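Local coordinates for cysteine protease (Xylella fastidiosa, PDB 3OIS), which probably hydrolyses peptide bonds as a papain-family cysteine peptidase and binds the nucleotide uridine-5'-diphosphate, at residues N212-N217 against N255-N260; D192-C197 against D281-I286; N110-E115 against A162-K167. All blocks are in the same frame, centred on the assembly; numbering follows the deposited sequence.

All three contacts belong to one papain-like chain but lie well apart, none touching another. Interactions 1 and 2 belong to the antiparallel sheet side of the fold: 212-217 and 255-260 fall between 192-197 and 281-286 along the chain, and the two centres are about 23 Å apart. Interaction 3 closes earlier in the sequence, joining helix 104-114 to the loop 162-167, with its centre about 28 Å from that of interaction 2, on the opposite side of the chain's centre. Interaction 2 comes nearest to the nucleotide, the side chain of Val-285 being about 10 Å from bound UDP. Interaction 1 instead includes the Asn-Ser-Trp-Gly sequence beside His-237, and interaction 3 is structural packing far from the nucleotide site.

Interaction 1 of 3, residues N212-N217 against N255-N260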
loop_
_atom_site.group_PDB
_atom_site.type_symbol
_atom_site.label_atom_id
_atom_site.label_comp_id
_atom_site.label_asym_id
_atom_site.label_seq_id
_atom_site.Cartn_x
_atom_site.Cartn_y
_atom_site.Cartn_z
ATOM N N ASN A 212 -14.013 -2.010 12.943
ATOM C CA ASN A 212 -15.393 -2.055 12.415
ATOM C C ASN A 212 -16.042 -0.633 12.441
ATOM O O ASN A 212 -17.058 -0.399 11.773
ATOM C CB ASN A 212 -16.237 -2.993 13.271
ATOM C CG ASN A 212 -16.542 -2.391 14.623
ATOM O OD1 ASN A 212 -15.659 -1.895 15.310
ATOM N ND2 ASN A 212 -17.830 -2.347 14.990
ATOM N N SER A 213 -15.452 0.308 13.170
ATOM C CA SER A 213 -16.059 1.675 13.197
ATOM C C SER A 213 -15.921 2.389 11.835
ATOM O O SER A 213 -16.631 3.400 11.529
ATOM C CB SER A 213 -15.438 2.496 14.286
ATOM O OG SER A 213 -14.027 2.416 14.358
ATOM N N TRP A 214 -14.964 1.930 11.021
ATOM C CA TRP A 214 -14.862 2.437 9.622
ATOM C C TRP A 214 -15.560 1.468 8.612
ATOM O O TRP A 214 -16.381 1.899 7.785
ATOM C CB TRP A 214 -13.354 2.623 9.271
ATOM C CG TRP A 214 -13.114 3.182 7.891
ATOM C CD1 TRP A 214 -13.907 4.110 7.207
ATOM C CD2 TRP A 214 -12.058 2.821 7.020
ATOM N NE1 TRP A 214 -13.341 4.371 5.961
ATOM C CE2 TRP A 214 -12.186 3.611 5.829
ATOM C CE3 TRP A 214 -10.936 1.967 7.140
ATOM C CZ2 TRP A 214 -11.275 3.491 4.760
ATOM C CZ3 TRP A 214 -10.047 1.890 6.152
ATOM C CH2 TRP A 214 -10.194 2.612 4.927
ATOM N N VAL A 215 -15.270 0.146 8.698
ATOM C CA VAL A 215 -15.667 -0.769 7.653
ATOM C C VAL A 215 -16.914 -1.541 7.946
ATOM O O VAL A 215 -17.368 -2.283 7.095
ATOM C CB VAL A 215 -14.540 -1.821 7.296
ATOM C CG1 VAL A 215 -13.306 -1.113 6.796
ATOM C CG2 VAL A 215 -14.168 -2.689 8.502
ATOM N N GLY A 216 -17.440 -1.391 9.150
ATOM C CA GLY A 216 -18.603 -2.229 9.567
ATOM C C GLY A 216 -19.852 -1.894 8.732
ATOM O O GLY A 216 -20.147 -0.698 8.442
ATOM N N ASN A 217 -20.525 -2.962 8.292
ATOM C CA ASN A 217 -21.653 -2.907 7.356
ATOM C C ASN A 217 -21.315 -2.229 6.012
ATOM O O ASN A 217 -22.206 -1.766 5.333
ATOM C CB ASN A 217 -22.886 -2.255 8.004
ATOM C CG ASN A 217 -23.254 -2.912 9.293
ATOM O OD1 ASN A 217 -23.192 -4.133 9.360
ATOM N ND2 ASN A 217 -23.584 -2.121 10.337
ATOM N N ASN A 255 -7.128 4.664 -1.420
ATOM C CA ASN A 255 -7.476 3.253 -1.061
ATOM C C ASN A 255 -7.471 2.404 -2.369
ATOM O O ASN A 255 -7.226 2.978 -3.470
ATOM C CB ASN A 255 -8.778 3.190 -0.323
ATOM C CG ASN A 255 -8.866 1.980 0.626
ATOM O OD1 ASN A 255 -8.082 1.043 0.518
ATOM N ND2 ASN A 255 -9.802 2.026 1.566
ATOM N N SER A 256 -7.661 1.090 -2.275
ATOM C CA SER A 256 -7.598 0.160 -3.391
ATOM C C SER A 256 -8.882 -0.662 -3.392
ATOM O O SER A 256 -8.857 -1.860 -3.648
ATOM C CB SER A 256 -6.338 -0.726 -3.239
ATOM O OG SER A 256 -6.290 -1.237 -1.883
ATOM N N TRP A 257 -10.002 -0.005 -3.128
ATOM C CA TRP A 257 -11.332 -0.691 -3.049
ATOM C C TRP A 257 -12.241 -0.126 -4.139
ATOM O O TRP A 257 -13.490 -0.247 -4.050
ATOM C CB TRP A 257 -11.993 -0.509 -1.668
ATOM C CG TRP A 257 -11.199 -1.217 -0.565
ATOM C CD1 TRP A 257 -10.195 -2.182 -0.721
ATOM C CD2 TRP A 257 -11.234 -0.895 0.840
ATOM N NE1 TRP A 257 -9.677 -2.532 0.551
ATOM C CE2 TRP A 257 -10.299 -1.739 1.495
ATOM C CE3 TRP A 257 -12.014 -0.016 1.615
ATOM C CZ2 TRP A 257 -10.124 -1.694 2.894
ATOM C CZ3 TRP A 257 -11.852 0.016 2.989
ATOM C CH2 TRP A 257 -10.873 -0.782 3.617
ATOM N N GLY A 258 -11.648 0.334 -5.233
ATOM C CA GLY A 258 -12.477 0.925 -6.337
ATOM C C GLY A 258 -12.927 2.363 -6.093
ATOM O O GLY A 258 -12.704 2.947 -4.990
ATOM N N ASN A 259 -13.558 2.957 -7.137
ATOM C CA ASN A 259 -13.928 4.384 -7.041
ATOM C C ASN A 259 -15.367 4.678 -6.587
ATOM O O ASN A 259 -15.804 5.883 -6.611
ATOM C CB ASN A 259 -13.559 5.140 -8.340
ATOM C CG ASN A 259 -14.464 4.787 -9.527
ATOM O OD1 ASN A 259 -14.299 5.370 -10.637
ATOM N ND2 ASN A 259 -15.426 3.911 -9.332
ATOM N N ASN A 260 -16.079 3.625 -6.135
ATOM C CA ASN A 260 -17.454 3.809 -5.688
ATOM C C ASN A 260 -17.534 3.801 -4.174
ATOM O O ASN A 260 -18.624 3.665 -3.601
ATOM C CB ASN A 260 -18.360 2.718 -6.289
ATOM C CG ASN A 260 -18.344 2.728 -7.785
ATOM O OD1 ASN A 260 -18.195 1.665 -8.425
ATOM N ND2 ASN A 260 -18.441 3.937 -8.393
#
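Trp-257 gives its indole NE1 hydrogen to the backbone O of Gly-32, and this bond fixes the polar edge of the ring while the far, six-membered end is left to meet the short helix 212-215. There CZ3 of Trp-257 lies 3.6 Å from CH2 of Trp-214, over one face of the Trp-214 indole. The two side chains come from opposite directions, and their six-membered rings are inclined at 31° with centroids 5.2 Å apart, too oblique for either a stack or a T-shaped pair.

Trp-214 reaches this far because its CG is anti to the backbone N (chi1 -178°), which extends the ring from the helix toward the loop. Its leading atom, CH2, also meets the amide of Asn-255, with ND2 at 3.4 Å. The same ND2 sits 3.0 Å above the plane of the Trp-257 ring, near its rim, so one amide nitrogen touches both indoles where they meet. Val-215, the next residue on the helix, adds CG1 against CH2 of Trp-257 at 4.0 Å. This CG1 also lies over the rim of one Trp-214 face, and a short branched chain fits the corner between that face and CH2 of Trp-257. Around them, Phe-267 meets Trp-214 edge-to-face and His-237 stacks on Trp-257.

Residues 255-258 spell Asn-Ser-Trp-Gly, a signature of papain-like peptidases. In papain the asparagine of this sequence orients the catalytic histidine and the tryptophan shields that pair from solvent, and the placing of Asn-255, Trp-257 and His-237 is consistent with the same roles. No hydrogen bond joins the segments; the contact implies an aromatic wall, held by van der Waals packing, that backs the amide with flat, largely apolar surfaces.

Interaction 2 of 3, residues D192-C197 against D281-I286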
loop_
_atom_site.group_PDB
_atom_site.type_symbol
_atom_site.label_atom_id
_atom_site.label_comp_id
_atom_site.label_asym_id
_atom_site.label_seq_id
_atom_site.Cartn_x
_atom_site.Cartn_y
_atom_site.Cartn_z
ATOM N N ASP A 192 5.240 15.685 11.598
ATOM C CA ASP A 192 5.994 16.666 10.798
ATOM C C ASP A 192 6.897 15.976 9.766
ATOM O O ASP A 192 7.204 16.529 8.694
ATOM C CB ASP A 192 6.846 17.518 11.755
ATOM C CG ASP A 192 6.030 18.526 12.546
ATOM O OD1 ASP A 192 4.837 18.820 12.267
ATOM O OD2 ASP A 192 6.666 19.105 13.434
ATOM N N HIS A 193 7.336 14.772 10.063
ATOM C CA HIS A 193 8.130 14.022 9.092
ATOM C C HIS A 193 7.258 13.501 7.952
ATOM O O HIS A 193 7.667 13.577 6.819
ATOM C CB HIS A 193 8.851 12.875 9.732
ATOM C CG HIS A 193 10.041 13.305 10.516
ATOM N ND1 HIS A 193 11.302 12.805 10.280
ATOM C CD2 HIS A 193 10.168 14.222 11.510
ATOM C CE1 HIS A 193 12.159 13.385 11.099
ATOM N NE2 HIS A 193 11.498 14.241 11.863
ATOM N N LEU A 194 6.055 13.013 8.280
ATOM C CA LEU A 194 5.097 12.611 7.245
ATOM C C LEU A 194 4.710 13.832 6.407
ATOM O O LEU A 194 4.567 13.721 5.193
ATOM C CB LEU A 194 3.825 11.977 7.813
ATOM C CG LEU A 194 4.116 10.804 8.789
ATOM C CD1 LEU A 194 2.749 10.220 9.413
ATOM C CD2 LEU A 194 4.863 9.721 8.039
ATOM N N LYS A 195 4.532 14.969 7.065
ATOM C CA LYS A 195 4.141 16.154 6.267
ATOM C C LYS A 195 5.318 16.576 5.375
ATOM O O LYS A 195 5.110 16.959 4.213
ATOM C CB LYS A 195 3.655 17.326 7.133
ATOM C CG LYS A 195 2.338 17.173 7.927
ATOM C CD LYS A 195 2.192 18.427 8.867
ATOM C CE LYS A 195 0.808 18.458 9.442
ATOM N NZ LYS A 195 0.669 19.656 10.351
ATOM N N ALA A 196 6.543 16.546 5.902
ATOM C CA ALA A 196 7.711 17.014 5.147
ATOM C C ALA A 196 7.917 16.142 3.921
ATOM O O ALA A 196 8.306 16.645 2.840
ATOM C CB ALA A 196 8.922 16.951 5.979
ATOM N N CYS A 197 7.671 14.831 4.090
ATOM C CA CYS A 197 7.780 13.908 2.947
ATOM C C CYS A 197 6.819 14.368 1.814
ATOM O O CYS A 197 7.207 14.504 0.636
ATOM C CB CYS A 197 7.423 12.473 3.418
ATOM S SG CYS A 197 7.750 11.200 2.202
ATOM N N ASP A 281 1.850 1.832 11.145
ATOM C CA ASP A 281 3.263 1.587 11.256
ATOM C C ASP A 281 3.807 1.409 9.827
ATOM O O ASP A 281 3.058 1.452 8.860
ATOM C CB ASP A 281 3.433 0.325 12.086
ATOM C CG ASP A 281 4.855 0.068 12.540
ATOM O OD1 ASP A 281 5.001 -1.063 13.130
ATOM O OD2 ASP A 281 5.763 0.912 12.433
ATOM N N ASP A 282 5.115 1.206 9.674
ATOM C CA ASP A 282 5.745 0.754 8.431
ATOM C C ASP A 282 5.526 1.761 7.294
ATOM O O ASP A 282 5.037 1.425 6.213
ATOM C CB ASP A 282 5.366 -0.712 8.047
ATOM C CG ASP A 282 5.787 -1.702 9.149
ATOM O OD1 ASP A 282 6.889 -1.477 9.739
ATOM O OD2 ASP A 282 4.932 -2.549 9.561
ATOM N N PHE A 283 5.955 2.970 7.600
ATOM C CA PHE A 283 5.910 4.104 6.645
ATOM C C PHE A 283 7.172 4.044 5.789
ATOM O O PHE A 283 8.260 4.108 6.341
ATOM C CB PHE A 283 5.961 5.404 7.452
ATOM C CG PHE A 283 4.759 5.609 8.362
ATOM C CD1 PHE A 283 3.607 6.207 7.876
ATOM C CD2 PHE A 283 4.730 5.058 9.633
ATOM C CE1 PHE A 283 2.493 6.334 8.613
ATOM C CE2 PHE A 283 3.551 5.168 10.448
ATOM C CZ PHE A 283 2.442 5.860 9.962
ATOM N N TRP A 284 7.042 3.915 4.476
ATOM C CA TRP A 284 8.202 3.740 3.535
ATOM C C TRP A 284 8.029 4.636 2.329
ATOM O O TRP A 284 6.871 4.831 1.822
ATOM C CB TRP A 284 8.210 2.372 2.928
ATOM C CG TRP A 284 8.681 1.284 3.897
ATOM C CD1 TRP A 284 7.887 0.395 4.533
ATOM C CD2 TRP A 284 10.054 0.914 4.171
ATOM N NE1 TRP A 284 8.700 -0.538 5.244
ATOM C CE2 TRP A 284 10.016 -0.230 5.008
ATOM C CE3 TRP A 284 11.309 1.401 3.739
ATOM C CZ2 TRP A 284 11.190 -0.853 5.465
ATOM C CZ3 TRP A 284 12.503 0.814 4.243
ATOM C CH2 TRP A 284 12.414 -0.297 5.085
ATOM N N VAL A 285 9.187 5.116 1.866
ATOM C CA VAL A 285 9.320 5.924 0.604
ATOM C C VAL A 285 10.213 5.160 -0.335
ATOM O O VAL A 285 11.246 4.608 0.093
ATOM C CB VAL A 285 10.006 7.264 0.874
ATOM C CG1 VAL A 285 10.002 8.149 -0.409
ATOM C CG2 VAL A 285 9.347 7.948 1.984
ATOM N N ILE A 286 9.866 5.127 -1.628
ATOM C CA ILE A 286 10.701 4.515 -2.571
ATOM C C ILE A 286 11.222 5.597 -3.562
ATOM O O ILE A 286 10.607 6.641 -3.739
ATOM C CB ILE A 286 9.933 3.398 -3.274
ATOM C CG1 ILE A 286 8.706 3.945 -4.100
ATOM C CG2 ILE A 286 9.513 2.290 -2.170
ATOM C CD1 ILE A 286 8.250 2.911 -5.095
#
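Leu-194 and Phe-283 bring their CA atoms to 8.6 Å and Cys-197 and Val-285 to 8.5 Å, so over these residues the helix and the strand keep an even spacing. This is helix-on-sheet packing in the antiparallel, barrel-like domain of the papain fold. Residues three apart on the helix face residues two apart on the strand, as the helical turn and the strand's alternation require.

The contact is wholly apolar and buried. Leu-194 holds CG anti to its own carbonyl carbon (chi1 -53°), which brings both methyls of the fork to the Phe-283 ring; the side chains cross nearly at right angles, and a branched residue suits a flat partner. The Phe-283 ring also meets Phe-206 of the adjacent strand, their planes nearly parallel, while Ile-274 touches both Leu-194 and Phe-283. The alternate residue, Trp-284, packs on helix 126-135 and meets Tyr-184 of the UDP pocket.

Cys-197, a short side chain, directs SG at CG2 of Val-285, though the valine has two conformers and this approach is less certain. At the ring, Leu-194 CD2 lies 3.7 Å from Phe-283 CD1, and Leu-194 CD1 lies 4.0 Å from Phe-283 CE1.

Interaction 3 of 3, residues N110-E115 against A162-K167; sequences NERKIE and APASKK
Arg-112 and Ala-164 account for nearly all of this contact, and a single hydrogen bond joins them: NH2 of Arg-112 donates to the backbone O of Ala-164 at 2.9 Å, with an N-H...O angle of 166°. The oxygen sits at the edge of the guanidinium, almost exactly in its plane, so the N-H is well aimed. On the acceptor side the approach is less regular, the donor being tilted 33° from the carbonyl plane.

Arg-112 lies on helix 104-114. Its chain runs straight through chi2 and then bends at chi3 (-68°), which swings the flat end round toward the loop 162-167. Arginine suits the place because its N-H groups point in several directions within one plane. NE donates to the O of Tyr-108, one turn back on the same helix, NH1 to the O of Tyr-120, and NH2 to Ala-164. The Tyr-108 ring adds a cation-pi contact.

Ala-164 lies in the 3-10 segment 163-165, whose turns are held by Ser-165 N to Ala-162 O at 3.1 Å and Lys-166 N to Pro-163 O at 3.2 Å. Its carbonyl faces the helix. The methyl, 4.4 Å from NH2 of Arg-112, is small enough to lie among Phe-158 and Leu-105 without pushing the guanidinium away.

The chemistry implies that the buried cation is satisfied largely by backbone oxygens: its charge is probably spread over several carbonyl dipoles, including that of Tyr-108 in its own helix, and its bonds tie the helix to two loops.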
loop_
_atom_site.group_PDB
_atom_site.type_symbol
_atom_site.label_atom_id
_atom_site.label_comp_id
_atom_site.label_asym_id
_atom_site.label_seq_id
_atom_site.Cartn_x
_atom_site.Cartn_y
_atom_site.Cartn_z
ATOM N N ASN A 110 5.651 -12.481 -6.058
ATOM C CA ASN A 110 6.968 -12.485 -5.574
ATOM C C ASN A 110 7.101 -12.171 -4.094
ATOM O O ASN A 110 7.994 -12.707 -3.440
ATOM C CB ASN A 110 7.841 -11.605 -6.494
ATOM C CG ASN A 110 8.031 -12.292 -7.863
ATOM O OD1 ASN A 110 8.615 -13.348 -7.950
ATOM N ND2 ASN A 110 7.485 -11.700 -8.904
ATOM N N GLU A 111 6.218 -11.340 -3.532
ATOM C CA GLU A 111 6.258 -11.145 -2.077
ATOM C C GLU A 111 6.073 -12.490 -1.363
ATOM O O GLU A 111 6.739 -12.739 -0.407
ATOM C CB GLU A 111 5.106 -10.241 -1.593
ATOM C CG GLU A 111 5.272 -8.808 -1.983
ATOM C CD GLU A 111 4.020 -7.966 -1.731
ATOM O OE1 GLU A 111 2.918 -8.383 -2.090
ATOM O OE2 GLU A 111 4.202 -6.893 -1.078
ATOM N N ARG A 112 5.210 -13.354 -1.864
ATOM C CA ARG A 112 4.860 -14.616 -1.154
ATOM C C ARG A 112 5.954 -15.707 -1.406
ATOM O O ARG A 112 5.895 -16.735 -0.823
ATOM C CB ARG A 112 3.492 -15.080 -1.579
ATOM C CG ARG A 112 2.470 -14.084 -0.812
ATOM C CD ARG A 112 1.028 -14.445 -1.155
ATOM N NE ARG A 112 0.941 -14.097 -2.539
ATOM C CZ ARG A 112 0.354 -14.829 -3.430
ATOM N NH1 ARG A 112 -0.297 -15.944 -3.048
ATOM N NH2 ARG A 112 0.378 -14.393 -4.677
ATOM N N LYS A 113 6.918 -15.426 -2.280
ATOM C CA LYS A 113 8.185 -16.230 -2.358
ATOM C C LYS A 113 9.081 -15.930 -1.192
ATOM O O LYS A 113 9.939 -16.774 -0.827
ATOM C CB LYS A 113 8.952 -15.934 -3.670
ATOM C CG LYS A 113 8.124 -16.351 -4.935
ATOM C CD LYS A 113 7.827 -17.861 -5.067
ATOM C CE LYS A 113 9.077 -18.675 -5.381
ATOM N NZ LYS A 113 8.774 -20.183 -5.213
ATOM N N ILE A 114 8.980 -14.744 -0.596
ATOM C CA ILE A 114 9.800 -14.380 0.539
ATOM C C ILE A 114 9.160 -14.808 1.887
ATOM O O ILE A 114 9.820 -15.467 2.744
ATOM C CB ILE A 114 10.038 -12.806 0.607
ATOM C CG1 ILE A 114 10.781 -12.426 -0.679
ATOM C CG2 ILE A 114 10.913 -12.509 1.760
ATOM C CD1 ILE A 114 10.811 -10.890 -0.963
ATOM N N GLU A 115 7.879 -14.435 2.032
ATOM C CA GLU A 115 7.137 -14.700 3.261
ATOM C C GLU A 115 5.670 -14.988 2.867
ATOM O O GLU A 115 5.093 -14.239 2.056
ATOM C CB GLU A 115 7.262 -13.423 4.113
ATOM C CG GLU A 115 6.400 -13.450 5.406
ATOM C CD GLU A 115 7.157 -13.927 6.629
ATOM O OE1 GLU A 115 8.404 -13.765 6.736
ATOM O OE2 GLU A 115 6.486 -14.334 7.618
ATOM N N ALA A 162 -6.175 -19.937 -10.258
ATOM C CA ALA A 162 -6.368 -18.573 -9.734
ATOM C C ALA A 162 -5.204 -17.768 -10.222
ATOM O O ALA A 162 -4.052 -18.212 -10.110
ATOM C CB ALA A 162 -6.418 -18.554 -8.186
ATOM N N PRO A 163 -5.494 -16.599 -10.833
ATOM C CA PRO A 163 -4.438 -15.734 -11.301
ATOM C C PRO A 163 -3.408 -15.413 -10.220
ATOM O O PRO A 163 -2.201 -15.434 -10.543
ATOM C CB PRO A 163 -5.170 -14.491 -11.773
ATOM C CG PRO A 163 -6.575 -15.023 -12.154
ATOM C CD PRO A 163 -6.829 -16.135 -11.189
ATOM N N ALA A 164 -3.833 -15.238 -8.944
ATOM C CA ALA A 164 -2.852 -14.907 -7.876
ATOM C C ALA A 164 -1.798 -15.967 -7.595
ATOM O O ALA A 164 -0.702 -15.654 -7.083
ATOM C CB ALA A 164 -3.601 -14.501 -6.503
ATOM N N SER A 165 -2.121 -17.211 -7.884
ATOM C CA SER A 165 -1.118 -18.292 -7.579
ATOM C C SER A 165 -0.281 -18.708 -8.790
ATOM O O SER A 165 0.641 -19.534 -8.685
ATOM C CB SER A 165 -1.854 -19.503 -6.984
ATOM O OG SER A 165 -2.736 -20.012 -7.992
ATOM N N LYS A 166 -0.563 -18.110 -9.952
ATOM C CA LYS A 166 0.234 -18.396 -11.160
ATOM C C LYS A 166 1.608 -17.697 -11.217
ATOM O O LYS A 166 1.744 -16.479 -10.931
ATOM C CB LYS A 166 -0.610 -17.943 -12.362
ATOM C CG LYS A 166 -1.762 -18.831 -12.747
ATOM C CD LYS A 166 -2.056 -18.577 -14.242
ATOM C CE LYS A 166 -0.708 -18.365 -14.971
ATOM N NZ LYS A 166 -0.756 -18.786 -16.432
ATOM N N LYS A 167 2.654 -18.439 -11.586
ATOM C CA LYS A 167 3.985 -17.894 -11.671
ATOM C C LYS A 167 4.066 -16.994 -12.948
ATOM O O LYS A 167 3.743 -17.470 -14.028
ATOM C CB LYS A 167 5.046 -19.033 -11.794
ATOM C CG LYS A 167 6.447 -18.465 -11.894
ATOM C CD LYS A 167 7.510 -19.526 -12.016
ATOM C CE LYS A 167 8.869 -18.839 -12.072
ATOM N NZ LYS A 167 9.911 -19.818 -11.708
#